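Local atomic coordinates of cytochrome C-type biogenesis protein ccmF (Thermus thermophilus, PDB entry 6ZMQ), a protein that is a membrane-bound cytochrome c heme lyase that holds a heme b and probably takes part in handing heme to apocytochromes during cytochrome c maturation. Residues 99-107 and 181-191; 469-480 and 507-515. One frame throughout, in Å; residues are numbered along the deposited sequence.

In the fold
The two contacts come in series along the chain and lie on opposite sides of its centre. Interaction 1 comes first and sets the short helix 99-104 and the turn after it against the start of helix 185-213, close to the protein surface. Interaction 2 follows with the antiparallel helices 460-484 and 501-525, in the CcmF C-terminal family region. Their centres are 36 Å apart and their nearest atoms about 17 Å, so neither touches the other and no helix is common to both. Interaction 2 is the one tied to the heme, since His510 binds the iron together with His276 of helix 266-284; interaction 1 lies away from the heme site but beside bound phosphatidylethanolamine.

Interaction 1 of 2, residues 99-107 and 181-191; sequences LWVTLVTPW and QNHWMMAVHPV
Trp107 carries its indole between its backbone N and carbonyl carbon (chi1 61°), which turns the ring across to helix 185-191, and Trp100 takes a similar torsion (78°) to lay its six-membered ring beside the turn at His183 and Trp184. From there Trp107 NE1 donates to Ala187 O at 2.9 Å, in the carbonyl plane on a lone pair, through a somewhat bent bond (N-H...O 147°). The helix is kinked at Pro190, which has no N-H to give to Met186 O; there Val191 N stands 4.1 Å from Ala187 O, too far for the helical bond. Val191 CG2 packs 3.6 Å from Trp107 CE2, while Val104 O lies over the centre of the opposite face. Between the tryptophans, Ala187 CB meets Val104 CB at 3.7 Å, a methyl small enough to let the backbones approach. Trp100 presents an edge to His183 O, 3.5 Å from CH2, and its CZ3 rests 4.0 Å from Trp184 CB. Leu116 of helix 110-129 meets both Trp107 and Val191. The indole suits this place by joining an apolar ring to one N-H, which satisfies a carbonyl that the kinked helix leaves without its usual partner and probably limits how the ring can turn.

Interaction 2 of 2, residues 469-480 and 507-515; sequences FLYNAAAIYLLA and LVVHFAVAL. With HEM (protoporphyrin IX containing Fe), chain B.
Ile476 and Leu507 lie alongside one another, pointing opposite ways, which brings Ile476 CD1 within 3.6 Å of Leu507 CD2. Leu479 meets the same leucine methyl, its CD1 3.8 Å from Leu507 CD2, so branched aliphatic chains fill the gap at this end. Toward the other end the aromatic residues take over. The Phe469 and Phe511 rings touch at their outer carbons without stacking, with ring centroids 5.8 Å apart and planes at 22°. Ala514 lies beside them, its CB 3.9 Å from Phe469 CD1 and 3.8 Å from Asn472 CB; a small residue is apt here, since the CA atoms of Phe469 and Ala514 form one of the closest pairs. Behind this layer the helices run almost exactly antiparallel, at 172°, with axes 9.5 Å apart.

Farther out, helix 501-525 also serves the heme. His510 starts toward helix 469-480, and its CB touches Ile476 CD1, but with CG anti to the carbonyl carbon (chi1 -75°) its imidazole turns off to the porphyrin, where NE2 binds the iron at 2.2 Å. One turn apart on that side, Val509 and Val513 reach the heme vinyl carbon CBC, Val509 CG1 at 3.5 Å. His276 supplies the other histidine ligand, Ser506 and Arg224 hydrogen-bond to the heme, and Met420 of helix 402-422 packs on His510. The chemistry is thus divided between two sides of one helix: one side packs against helix 469-480 through largely apolar contacts, without a hydrogen bond between the two segments, while the imidazole leaves toward the heme and commits NE2 to the iron in bis-histidine coordination of a heme b in the membrane.

Interaction 1 of 2, residues 99-107 and 181-191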
loop_
_atom_site.group_PDB
_atom_site.type_symbol
_atom_site.label_atom_id
_atom_site.label_comp_id
_atom_site.label_asym_id
_atom_site.label_seq_id
_atom_site.Cartn_x
_atom_site.Cartn_y
_atom_site.Cartn_z
ATOM N N LEU A 99 12.480 12.204 -20.047
ATOM C CA LEU A 99 13.497 11.969 -19.022
ATOM C C LEU A 99 12.921 11.284 -17.788
ATOM O O LEU A 99 13.533 10.340 -17.272
ATOM C CB LEU A 99 14.187 13.280 -18.635
ATOM C CG LEU A 99 15.429 13.137 -17.741
ATOM C CD1 LEU A 99 16.468 12.218 -18.369
ATOM C CD2 LEU A 99 16.054 14.491 -17.428
ATOM N N TRP A 100 11.748 11.729 -17.310
ATOM C CA TRP A 100 11.167 11.142 -16.104
ATOM C C TRP A 100 10.696 9.712 -16.321
ATOM O O TRP A 100 10.672 8.934 -15.362
ATOM C CB TRP A 100 10.001 11.994 -15.569
ATOM C CG TRP A 100 8.678 11.855 -16.296
ATOM C CD1 TRP A 100 8.237 12.610 -17.341
ATOM C CD2 TRP A 100 7.630 10.914 -16.015
ATOM N NE1 TRP A 100 6.986 12.196 -17.734
ATOM C CE2 TRP A 100 6.595 11.151 -16.940
ATOM C CE3 TRP A 100 7.479 9.880 -15.084
ATOM C CZ2 TRP A 100 5.417 10.401 -16.954
ATOM C CZ3 TRP A 100 6.311 9.133 -15.102
ATOM C CH2 TRP A 100 5.296 9.399 -16.030
ATOM N N VAL A 101 10.350 9.336 -17.549
ATOM C CA VAL A 101 9.900 7.969 -17.758
ATOM C C VAL A 101 11.088 7.059 -18.049
ATOM O O VAL A 101 10.989 5.846 -17.885
ATOM C CB VAL A 101 8.812 7.880 -18.856
ATOM C CG1 VAL A 101 9.411 7.895 -20.249
ATOM C CG2 VAL A 101 7.872 6.677 -18.633
ATOM N N THR A 102 12.238 7.610 -18.467
ATOM C CA THR A 102 13.439 6.787 -18.597
ATOM C C THR A 102 14.060 6.444 -17.250
ATOM O O THR A 102 14.800 5.459 -17.161
ATOM C CB THR A 102 14.498 7.473 -19.466
ATOM O OG1 THR A 102 14.648 8.838 -19.063
ATOM C CG2 THR A 102 14.130 7.405 -20.931
ATOM N N LEU A 103 13.791 7.231 -16.205
ATOM C CA LEU A 103 14.297 6.891 -14.883
ATOM C C LEU A 103 13.334 6.014 -14.092
ATOM O O LEU A 103 13.739 5.448 -13.071
ATOM C CB LEU A 103 14.640 8.151 -14.070
ATOM C CG LEU A 103 15.686 9.125 -14.646
ATOM C CD1 LEU A 103 15.268 10.589 -14.475
ATOM C CD2 LEU A 103 17.093 8.870 -14.094
ATOM N N VAL A 104 12.080 5.890 -14.527
ATOM C CA VAL A 104 11.112 5.009 -13.884
ATOM C C VAL A 104 10.762 3.809 -14.759
ATOM O O VAL A 104 9.939 2.975 -14.365
ATOM C CB VAL A 104 9.851 5.776 -13.459
ATOM C CG1 VAL A 104 10.226 7.014 -12.647
ATOM C CG2 VAL A 104 8.992 6.142 -14.663
ATOM N N THR A 105 11.391 3.687 -15.923
ATOM C CA THR A 105 11.485 2.428 -16.669
ATOM C C THR A 105 12.314 1.320 -15.980
ATOM O O THR A 105 11.927 0.150 -16.130
ATOM C CB THR A 105 12.021 2.723 -18.080
ATOM O OG1 THR A 105 11.220 3.750 -18.664
ATOM C CG2 THR A 105 11.863 1.537 -19.016
ATOM N N PRO A 106 13.387 1.564 -15.191
ATOM C CA PRO A 106 14.035 0.431 -14.487
ATOM C C PRO A 106 13.205 -0.304 -13.430
ATOM O O PRO A 106 13.766 -1.173 -12.764
ATOM C CB PRO A 106 15.256 1.082 -13.820
ATOM C CG PRO A 106 15.603 2.117 -14.699
ATOM C CD PRO A 106 14.312 2.723 -15.100
ATOM N N TRP A 107 11.914 0.002 -13.234
ATOM C CA TRP A 107 11.006 -0.945 -12.599
ATOM C C TRP A 107 9.686 -1.066 -13.361
ATOM O O TRP A 107 8.657 -1.366 -12.748
ATOM C CB TRP A 107 10.783 -0.577 -11.115
ATOM C CG TRP A 107 10.167 0.758 -10.828
ATOM C CD1 TRP A 107 8.836 1.050 -10.749
ATOM C CD2 TRP A 107 10.860 1.986 -10.558
ATOM N NE1 TRP A 107 8.657 2.380 -10.452
ATOM C CE2 TRP A 107 9.885 2.977 -10.336
ATOM C CE3 TRP A 107 12.210 2.346 -10.493
ATOM C CZ2 TRP A 107 10.220 4.300 -10.052
ATOM C CZ3 TRP A 107 12.542 3.664 -10.210
ATOM C CH2 TRP A 107 11.549 4.619 -9.994
ATOM N N GLN A 181 2.024 4.380 -20.477
ATOM C CA GLN A 181 0.937 5.251 -19.964
ATOM C C GLN A 181 1.156 6.741 -20.148
ATOM O O GLN A 181 1.918 7.145 -20.997
ATOM C CB GLN A 181 0.875 5.017 -18.460
ATOM C CG GLN A 181 2.234 4.704 -17.876
ATOM C CD GLN A 181 3.240 5.814 -17.999
ATOM O OE1 GLN A 181 2.908 6.984 -18.127
ATOM N NE2 GLN A 181 4.502 5.441 -17.907
ATOM N N ASN A 182 0.495 7.490 -19.280
ATOM C CA ASN A 182 0.575 8.945 -19.246
ATOM C C ASN A 182 0.382 9.511 -17.838
ATOM O O ASN A 182 -0.107 10.636 -17.695
ATOM C CB ASN A 182 -0.428 9.569 -20.225
ATOM C CG ASN A 182 -1.865 9.184 -19.927
ATOM O OD1 ASN A 182 -2.380 8.197 -20.452
ATOM N ND2 ASN A 182 -2.537 9.993 -19.115
ATOM N N HIS A 183 0.743 8.766 -16.793
ATOM C CA HIS A 183 0.708 9.339 -15.452
ATOM C C HIS A 183 1.883 8.812 -14.644
ATOM O O HIS A 183 2.407 7.726 -14.903
ATOM C CB HIS A 183 -0.606 9.038 -14.718
ATOM C CG HIS A 183 -0.851 9.910 -13.518
ATOM N ND1 HIS A 183 -1.223 11.234 -13.616
ATOM C CD2 HIS A 183 -0.791 9.638 -12.192
ATOM C CE1 HIS A 183 -1.377 11.739 -12.405
ATOM N NE2 HIS A 183 -1.118 10.792 -11.522
ATOM N N TRP A 184 2.282 9.616 -13.659
ATOM C CA TRP A 184 3.459 9.404 -12.833
ATOM C C TRP A 184 3.231 8.436 -11.674
ATOM O O TRP A 184 4.214 7.895 -11.151
ATOM C CB TRP A 184 3.971 10.761 -12.308
ATOM C CG TRP A 184 2.917 11.861 -12.041
ATOM C CD1 TRP A 184 2.294 12.671 -12.965
ATOM C CD2 TRP A 184 2.404 12.260 -10.764
ATOM N NE1 TRP A 184 1.424 13.526 -12.336
ATOM C CE2 TRP A 184 1.475 13.300 -10.986
ATOM C CE3 TRP A 184 2.636 11.837 -9.453
ATOM C CZ2 TRP A 184 0.783 13.922 -9.947
ATOM C CZ3 TRP A 184 1.946 12.458 -8.422
ATOM C CH2 TRP A 184 1.030 13.486 -8.676
ATOM N N MET A 185 1.977 8.211 -11.259
ATOM C CA MET A 185 1.721 7.316 -10.129
ATOM C C MET A 185 1.981 5.856 -10.500
ATOM O O MET A 185 2.356 5.060 -9.638
ATOM C CB MET A 185 0.308 7.524 -9.575
ATOM C CG MET A 185 0.048 6.875 -8.195
ATOM S SD MET A 185 -0.977 7.891 -7.119
ATOM C CE MET A 185 0.166 9.237 -6.807
ATOM N N MET A 186 1.909 5.509 -11.798
ATOM C CA MET A 186 2.373 4.191 -12.255
ATOM C C MET A 186 3.883 4.008 -12.085
ATOM O O MET A 186 4.379 2.874 -12.131
ATOM C CB MET A 186 1.935 3.954 -13.710
ATOM C CG MET A 186 1.739 2.459 -14.065
ATOM S SD MET A 186 1.552 1.984 -15.796
ATOM C CE MET A 186 -0.171 2.425 -16.051
ATOM N N ALA A 187 4.615 5.098 -11.874
ATOM C CA ALA A 187 5.949 5.072 -11.299
ATOM C C ALA A 187 5.943 4.909 -9.780
ATOM O O ALA A 187 6.673 4.059 -9.256
ATOM C CB ALA A 187 6.672 6.368 -11.653
ATOM N N VAL A 188 5.133 5.686 -9.053
ATOM C CA VAL A 188 5.351 5.815 -7.613
ATOM C C VAL A 188 4.444 4.925 -6.758
ATOM O O VAL A 188 4.787 4.654 -5.598
ATOM C CB VAL A 188 5.266 7.292 -7.157
ATOM C CG1 VAL A 188 6.101 8.184 -8.091
ATOM C CG2 VAL A 188 3.835 7.782 -7.074
ATOM N N HIS A 189 3.316 4.454 -7.288
ATOM C CA HIS A 189 2.565 3.396 -6.612
ATOM C C HIS A 189 3.296 2.045 -6.510
ATOM O O HIS A 189 3.043 1.340 -5.517
ATOM C CB HIS A 189 1.185 3.266 -7.283
ATOM C CG HIS A 189 0.280 2.242 -6.683
ATOM N ND1 HIS A 189 0.338 0.902 -7.004
ATOM C CD2 HIS A 189 -0.741 2.375 -5.809
ATOM C CE1 HIS A 189 -0.605 0.255 -6.344
ATOM N NE2 HIS A 189 -1.274 1.127 -5.612
ATOM N N PRO A 190 4.132 1.588 -7.477
ATOM C CA PRO A 190 4.959 0.394 -7.182
ATOM C C PRO A 190 5.937 0.540 -6.018
ATOM O O PRO A 190 5.888 -0.297 -5.099
ATOM C CB PRO A 190 5.703 0.168 -8.503
ATOM C CG PRO A 190 4.733 0.577 -9.524
ATOM C CD PRO A 190 4.052 1.779 -8.950
ATOM N N VAL A 191 6.764 1.599 -5.995
ATOM C CA VAL A 191 7.852 1.736 -5.018
ATOM C C VAL A 191 7.321 1.901 -3.604
ATOM O O VAL A 191 7.898 1.341 -2.660
ATOM C CB VAL A 191 8.759 2.934 -5.382
ATOM C CG1 VAL A 191 10.113 2.845 -4.669
ATOM C CG2 VAL A 191 8.929 3.040 -6.883
#

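Interaction 2 of 2, residues 469-480 and 507-515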
loop_
_atom_site.group_PDB
_atom_site.type_symbol
_atom_site.label_atom_id
_atom_site.label_comp_id
_atom_site.label_asym_id
_atom_site.label_seq_id
_atom_site.Cartn_x
_atom_site.Cartn_y
_atom_site.Cartn_z
ATOM N N PHE A 469 -19.226 8.712 12.682
ATOM C CA PHE A 469 -18.236 9.784 12.590
ATOM C C PHE A 469 -18.393 10.806 13.714
ATOM O O PHE A 469 -17.394 11.331 14.222
ATOM C CB PHE A 469 -18.332 10.477 11.236
ATOM C CG PHE A 469 -17.476 11.711 11.120
ATOM C CD1 PHE A 469 -16.090 11.583 11.005
ATOM C CD2 PHE A 469 -18.048 12.989 11.127
ATOM C CE1 PHE A 469 -15.276 12.693 10.900
ATOM C CE2 PHE A 469 -17.258 14.129 11.025
ATOM C CZ PHE A 469 -15.856 13.985 10.908
ATOM N N LEU A 470 -19.638 11.132 14.086
ATOM C CA LEU A 470 -19.865 12.088 15.172
ATOM C C LEU A 470 -19.439 11.509 16.515
ATOM O O LEU A 470 -18.820 12.204 17.332
ATOM C CB LEU A 470 -21.332 12.518 15.200
ATOM C CG LEU A 470 -21.610 13.757 14.347
ATOM C CD1 LEU A 470 -23.035 13.806 13.846
ATOM C CD2 LEU A 470 -21.282 15.019 15.145
ATOM N N TYR A 471 -19.730 10.224 16.729
ATOM C CA TYR A 471 -19.215 9.466 17.866
ATOM C C TYR A 471 -17.685 9.441 17.881
ATOM O O TYR A 471 -17.061 9.548 18.947
ATOM C CB TYR A 471 -19.786 8.046 17.778
ATOM C CG TYR A 471 -18.944 6.970 18.412
ATOM C CD1 TYR A 471 -18.914 6.824 19.789
ATOM C CD2 TYR A 471 -18.165 6.109 17.638
ATOM C CE1 TYR A 471 -18.143 5.854 20.385
ATOM C CE2 TYR A 471 -17.376 5.153 18.226
ATOM C CZ TYR A 471 -17.378 5.020 19.601
ATOM O OH TYR A 471 -16.612 4.050 20.196
ATOM N N ASN A 472 -17.065 9.320 16.700
ATOM C CA ASN A 472 -15.610 9.231 16.611
ATOM C C ASN A 472 -14.945 10.567 16.920
ATOM O O ASN A 472 -13.940 10.605 17.640
ATOM C CB ASN A 472 -15.198 8.741 15.224
ATOM C CG ASN A 472 -14.976 7.236 15.166
ATOM O OD1 ASN A 472 -14.438 6.646 16.094
ATOM N ND2 ASN A 472 -15.369 6.616 14.057
ATOM N N ALA A 473 -15.480 11.667 16.377
ATOM C CA ALA A 473 -14.962 12.996 16.705
ATOM C C ALA A 473 -15.189 13.341 18.173
ATOM O O ALA A 473 -14.355 14.030 18.790
ATOM C CB ALA A 473 -15.607 14.053 15.808
ATOM N N ALA A 474 -16.291 12.837 18.750
ATOM C CA ALA A 474 -16.523 12.945 20.188
ATOM C C ALA A 474 -15.440 12.223 20.989
ATOM O O ALA A 474 -14.956 12.745 21.999
ATOM C CB ALA A 474 -17.903 12.392 20.534
ATOM N N ALA A 475 -15.045 11.022 20.545
ATOM C CA ALA A 475 -13.986 10.278 21.231
ATOM C C ALA A 475 -12.619 10.935 21.093
ATOM O O ALA A 475 -11.810 10.868 22.032
ATOM C CB ALA A 475 -13.920 8.850 20.703
ATOM N N ILE A 476 -12.345 11.547 19.935
ATOM C CA ILE A 476 -11.097 12.290 19.748
ATOM C C ILE A 476 -11.038 13.480 20.700
ATOM O O ILE A 476 -10.014 13.713 21.363
ATOM C CB ILE A 476 -10.942 12.729 18.277
ATOM C CG1 ILE A 476 -10.854 11.511 17.358
ATOM C CG2 ILE A 476 -9.759 13.686 18.086
ATOM C CD1 ILE A 476 -9.541 10.829 17.355
ATOM N N TYR A 477 -12.166 14.198 20.842
ATOM C CA TYR A 477 -12.228 15.299 21.805
ATOM C C TYR A 477 -12.116 14.820 23.253
ATOM O O TYR A 477 -11.461 15.483 24.062
ATOM C CB TYR A 477 -13.509 16.125 21.642
ATOM C CG TYR A 477 -13.579 17.217 22.700
ATOM C CD1 TYR A 477 -12.584 18.194 22.787
ATOM C CD2 TYR A 477 -14.580 17.213 23.672
ATOM C CE1 TYR A 477 -12.614 19.165 23.780
ATOM C CE2 TYR A 477 -14.617 18.179 24.672
ATOM C CZ TYR A 477 -13.633 19.150 24.716
ATOM O OH TYR A 477 -13.670 20.111 25.699
ATOM N N LEU A 478 -12.743 13.688 23.602
ATOM C CA LEU A 478 -12.683 13.207 24.986
ATOM C C LEU A 478 -11.277 12.755 25.358
ATOM O O LEU A 478 -10.808 13.007 26.478
ATOM C CB LEU A 478 -13.676 12.066 25.204
ATOM C CG LEU A 478 -15.153 12.446 25.283
ATOM C CD1 LEU A 478 -16.005 11.242 25.663
ATOM C CD2 LEU A 478 -15.374 13.616 26.220
ATOM N N LEU A 479 -10.576 12.146 24.396
ATOM C CA LEU A 479 -9.180 11.772 24.574
ATOM C C LEU A 479 -8.288 12.998 24.735
ATOM O O LEU A 479 -7.443 13.034 25.638
ATOM C CB LEU A 479 -8.750 10.933 23.376
ATOM C CG LEU A 479 -9.035 9.450 23.570
ATOM C CD1 LEU A 479 -8.951 8.768 22.248
ATOM C CD2 LEU A 479 -8.037 8.843 24.551
ATOM N N ALA A 480 -8.504 14.029 23.907
ATOM C CA ALA A 480 -7.700 15.248 24.001
ATOM C C ALA A 480 -7.978 16.017 25.288
ATOM O O ALA A 480 -7.050 16.564 25.893
ATOM C CB ALA A 480 -7.945 16.137 22.782
ATOM N N LEU A 507 -4.200 10.479 17.175
ATOM C CA LEU A 507 -5.553 11.061 17.213
ATOM C C LEU A 507 -5.878 11.665 15.858
ATOM O O LEU A 507 -6.976 11.446 15.385
ATOM C CB LEU A 507 -5.590 12.132 18.284
ATOM C CG LEU A 507 -5.721 11.603 19.688
ATOM C CD1 LEU A 507 -6.064 12.721 20.620
ATOM C CD2 LEU A 507 -6.801 10.564 19.743
ATOM N N VAL A 508 -4.939 12.370 15.254
ATOM C CA VAL A 508 -5.156 12.957 13.912
ATOM C C VAL A 508 -5.401 11.827 12.920
ATOM O O VAL A 508 -6.361 11.911 12.177
ATOM C CB VAL A 508 -3.911 13.764 13.548
ATOM C CG1 VAL A 508 -3.563 13.697 12.087
ATOM C CG2 VAL A 508 -4.048 15.201 13.983
ATOM N N VAL A 509 -4.608 10.764 13.003
ATOM C CA VAL A 509 -4.749 9.561 12.145
ATOM C C VAL A 509 -6.093 8.893 12.418
ATOM O O VAL A 509 -6.789 8.535 11.488
ATOM C CB VAL A 509 -3.600 8.600 12.443
ATOM C CG1 VAL A 509 -3.906 7.190 12.035
ATOM C CG2 VAL A 509 -2.328 9.051 11.794
ATOM N N HIS A 510 -6.479 8.796 13.678
ATOM C CA HIS A 510 -7.750 8.107 13.978
ATOM C C HIS A 510 -8.902 8.876 13.347
ATOM O O HIS A 510 -9.773 8.213 12.714
ATOM C CB HIS A 510 -7.928 7.854 15.472
ATOM C CG HIS A 510 -7.094 6.751 16.015
ATOM N ND1 HIS A 510 -6.522 6.847 17.241
ATOM C CD2 HIS A 510 -6.587 5.646 15.446
ATOM C CE1 HIS A 510 -5.771 5.803 17.453
ATOM N NE2 HIS A 510 -5.801 5.023 16.365
ATOM N N PHE A 511 -8.851 10.208 13.479
ATOM C CA PHE A 511 -9.879 11.124 12.946
ATOM C C PHE A 511 -9.907 11.035 11.440
ATOM O O PHE A 511 -10.946 11.142 10.873
ATOM C CB PHE A 511 -9.475 12.544 13.281
ATOM C CG PHE A 511 -10.416 13.610 12.820
ATOM C CD1 PHE A 511 -11.707 13.319 12.485
ATOM C CD2 PHE A 511 -10.014 14.912 12.782
ATOM C CE1 PHE A 511 -12.585 14.313 12.105
ATOM C CE2 PHE A 511 -10.885 15.913 12.411
ATOM C CZ PHE A 511 -12.175 15.611 12.070
ATOM N N ALA A 512 -8.748 10.923 10.831
ATOM C CA ALA A 512 -8.646 10.788 9.370
ATOM C C ALA A 512 -9.324 9.502 8.938
ATOM O O ALA A 512 -9.958 9.541 7.933
ATOM C CB ALA A 512 -7.202 10.783 8.966
ATOM N N VAL A 513 -9.145 8.390 9.636
ATOM C CA VAL A 513 -9.934 7.217 9.183
ATOM C C VAL A 513 -11.409 7.482 9.402
ATOM O O VAL A 513 -12.155 7.003 8.605
ATOM C CB VAL A 513 -9.559 5.883 9.827
ATOM C CG1 VAL A 513 -10.766 4.992 9.959
ATOM C CG2 VAL A 513 -8.540 5.180 8.990
ATOM N N ALA A 514 -11.792 8.106 10.508
ATOM C CA ALA A 514 -13.204 8.381 10.836
ATOM C C ALA A 514 -13.919 9.090 9.689
ATOM O O ALA A 514 -15.066 8.748 9.416
ATOM C CB ALA A 514 -13.224 9.221 12.067
ATOM N N LEU A 515 -13.263 10.102 9.119
ATOM C CA LEU A 515 -13.698 10.905 7.996
ATOM C C LEU A 515 -13.795 10.084 6.715
ATOM O O LEU A 515 -14.736 10.282 5.933
ATOM C CB LEU A 515 -12.697 12.054 7.822
ATOM C CG LEU A 515 -12.822 13.288 6.918
ATOM C CD1 LEU A 515 -14.243 13.828 6.823
ATOM C CD2 LEU A 515 -11.850 14.359 7.404
HETATM C CHA HEM B . -2.172 4.126 17.513
HETATM C CHB HEM B . -6.379 2.141 19.052
HETATM C CHC HEM B . -7.707 1.376 14.383
HETATM C CHD HEM B . -3.716 3.790 12.958
HETATM C C1A HEM B . -3.212 3.639 18.288
HETATM C C2A HEM B . -3.176 3.617 19.709
HETATM C C3A HEM B . -4.344 3.063 20.144
HETATM C C4A HEM B . -5.119 2.730 19.018
HETATM C CMA HEM B . -4.751 2.836 21.572
HETATM C CAA HEM B . -2.050 4.120 20.599
HETATM C CBA HEM B . -2.080 5.653 20.747
HETATM C CGA HEM B . -3.338 6.115 21.441
HETATM O O1A HEM B . -4.135 6.873 20.842
HETATM O O2A HEM B . -3.578 5.738 22.611
HETATM C C1B HEM B . -7.066 1.752 17.883
HETATM C C2B HEM B . -8.244 0.969 17.902
HETATM C C3B HEM B . -8.626 0.746 16.615
HETATM C C4B HEM B . -7.624 1.397 15.772
HETATM C CMB HEM B . -8.964 0.477 19.118
HETATM C CAB HEM B . -9.783 -0.015 16.130
HETATM C CBB HEM B . -9.479 -1.421 15.742
HETATM C C1C HEM B . -6.781 2.036 13.607
HETATM C C2C HEM B . -6.919 2.304 12.244
HETATM C C3C HEM B . -5.785 2.985 11.871
HETATM C C4C HEM B . -4.948 3.147 13.000
HETATM C CMC HEM B . -8.054 1.932 11.325
HETATM C CAC HEM B . -5.498 3.452 10.526
HETATM C CBC HEM B . -5.768 4.864 10.167
HETATM C C1D HEM B . -2.897 4.047 14.068
HETATM C C2D HEM B . -1.547 4.620 14.010
HETATM C C3D HEM B . -1.101 4.721 15.282
HETATM C C4D HEM B . -2.207 4.208 16.123
HETATM C CMD HEM B . -0.800 5.016 12.766
HETATM C CAD HEM B . 0.246 5.252 15.747
HETATM C CBD HEM B . 1.131 4.070 16.161
HETATM C CGD HEM B . 2.553 4.442 16.516
HETATM O O1D HEM B . 2.936 4.471 17.708
HETATM O O2D HEM B . 3.365 4.701 15.611
HETATM N NA HEM B . -4.410 3.071 17.898
HETATM N NB HEM B . -6.729 1.965 16.594
HETATM N NC HEM B . -5.607 2.579 14.056
HETATM N ND HEM B . -3.218 3.839 15.330
HETATM FE FE HEM B . -5.037 3.014 15.976
#